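Local structure of putative hexulose 6 phosphate synthase (Salmonella typhimurium, 3F4W) at residues A[152-155]-A[156-159]. The protein adopts a TIM-barrel fold, a closed barrel of parallel strands surrounded by helices, but its precise function is not established. Sequence-based numbering, arbitrary orientation.
Sequences TMLK and VRRK
Met153 and Arg157 meet on the inner side of the last helical turn, where their side chains run nearly perpendicular and Met153 SD lies 4.2 Å from Arg157 CB. The backbone draws them together: Arg157 N donates to Met153 O at 2.8 Å with an N-H...O angle of 163°, while Val156 N reaches Thr152 O at 3.0 Å and, weakly, Met153 O as well. Arg157 CG sits between its own backbone N and carbonyl carbon (chi1 72°), which carries it to 3.3 Å from Met153 O. Alongside, Thr152 and Val156 point the same way, their CG2 methyls 4.0 Å apart, and both touch Pro117 of helix 116-126. This is the C-terminal end of a barrel helix in a TIM-barrel fold: Arg157 leaves helical geometry (psi 142°), and the chain turns toward strand 161-165. Buried Met153 packs against Val120, Leu131, Val133 and Ile162, so the close side faces helix 116-126 and the sheet. A looser flank is formed by Leu154, which also touches Leu179, and Arg157, which also touches Asp182: Leu154 CD2 stands 4.1 Å above one face of the Arg157 guanidinium, offset toward its rim, while Arg157 NH1 is hydrogen-bonded to Ala160 O. On the solvent side, two waters bridge the helix end, one within hydrogen-bonding distance of Leu154 O and Arg157 O, the other of Lys155 O (2.9 Å) and Arg157 O. Lys155 itself is exposed, its CB directed away from residues 156-159.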
loop_
_atom_site.group_PDB
_atom_site.type_symbol
_atom_site.label_atom_id
_atom_site.label_comp_id
_atom_site.label_asym_id
_atom_site.label_seq_id
_atom_site.Cartn_x
_atom_site.Cartn_y
_atom_site.Cartn_z
ATOM N N THR A 152 -15.689 15.413 11.856
ATOM C CA THR A 152 -15.464 14.548 13.006
ATOM C C THR A 152 -14.018 14.627 13.483
ATOM O O THR A 152 -13.755 14.759 14.678
ATOM C CB THR A 152 -15.815 13.091 12.693
ATOM O OG1 THR A 152 -17.213 12.998 12.401
ATOM C CG2 THR A 152 -15.489 12.198 13.880
ATOM N N MET A 153 -13.082 14.552 12.544
ATOM C CA MET A 153 -11.669 14.637 12.885
ATOM C C MET A 153 -11.364 15.888 13.707
ATOM O O MET A 153 -10.699 15.816 14.739
ATOM C CB MET A 153 -10.802 14.614 11.622
ATOM C CG MET A 153 -9.333 14.857 11.901
ATOM S SD MET A 153 -8.593 13.520 12.853
ATOM C CE MET A 153 -8.296 12.319 11.556
ATOM N N LEU A 154 -11.851 17.035 13.246
ATOM C CA LEU A 154 -11.576 18.303 13.917
ATOM C C LEU A 154 -12.187 18.386 15.317
ATOM O O LEU A 154 -11.676 19.096 16.186
ATOM C CB LEU A 154 -12.045 19.478 13.055
ATOM C CG LEU A 154 -11.246 19.674 11.769
ATOM C CD1 LEU A 154 -11.833 20.784 10.908
ATOM C CD2 LEU A 154 -9.790 19.953 12.103
ATOM N N LYS A 155 -13.274 17.654 15.535
ATOM C CA LYS A 155 -13.920 17.632 16.842
ATOM C C LYS A 155 -13.194 16.704 17.816
ATOM O O LYS A 155 -13.153 16.965 19.017
ATOM C CB LYS A 155 -15.382 17.205 16.709
ATOM C CG LYS A 155 -16.209 18.094 15.797
ATOM C CD LYS A 155 -17.609 17.531 15.605
ATOM C CE LYS A 155 -18.488 17.811 16.811
ATOM N NZ LYS A 155 -18.878 19.242 16.871
ATOM N N VAL A 156 -12.612 15.628 17.293
ATOM C CA VAL A 156 -12.005 14.606 18.142
ATOM C C VAL A 156 -10.511 14.810 18.377
ATOM O O VAL A 156 -10.010 14.519 19.460
ATOM C CB VAL A 156 -12.230 13.188 17.579
ATOM C CG1 VAL A 156 -11.587 12.152 18.486
ATOM C CG2 VAL A 156 -13.717 12.913 17.414
ATOM N N ARG A 157 -9.796 15.300 17.367
ATOM C CA ARG A 157 -8.345 15.441 17.481
ATOM C C ARG A 157 -7.939 16.360 18.632
ATOM O O ARG A 157 -8.592 17.369 18.897
ATOM C CB ARG A 157 -7.725 15.909 16.157
ATOM C CG ARG A 157 -7.992 17.357 15.791
ATOM C CD ARG A 157 -6.925 18.299 16.340
ATOM N NE ARG A 157 -7.287 19.694 16.106
ATOM C CZ ARG A 157 -6.831 20.424 15.095
ATOM N NH1 ARG A 157 -5.978 19.900 14.229
ATOM N NH2 ARG A 157 -7.220 21.683 14.956
ATOM N N ARG A 158 -6.855 16.000 19.315
ATOM C CA ARG A 158 -6.355 16.793 20.435
ATOM C C ARG A 158 -5.188 17.686 20.032
ATOM O O ARG A 158 -5.209 18.894 20.267
ATOM C CB ARG A 158 -5.928 15.885 21.590
ATOM C CG ARG A 158 -7.078 15.179 22.282
ATOM C CD ARG A 158 -6.575 14.339 23.445
ATOM N NE ARG A 158 -7.621 13.489 24.006
ATOM C CZ ARG A 158 -7.427 12.626 24.998
ATOM N NH1 ARG A 158 -6.223 12.501 25.543
ATOM N NH2 ARG A 158 -8.437 11.888 25.446
ATOM N N LYS A 159 -4.171 17.085 19.424
ATOM C CA LYS A 159 -2.951 17.806 19.078
ATOM C C LYS A 159 -2.559 17.624 17.618
ATOM O O LYS A 159 -1.882 18.475 17.043
ATOM C CB LYS A 159 -1.792 17.352 19.969
ATOM C CG LYS A 159 -1.884 17.823 21.410
ATOM C CD LYS A 159 -0.631 17.438 22.185
ATOM C CE LYS A 159 -0.644 18.014 23.592
ATOM N NZ LYS A 159 0.587 17.652 24.352
HETATM O O HOH W 1 -10.722 19.160 18.978
HETATM O O HOH W 2 -10.955 17.360 20.880
#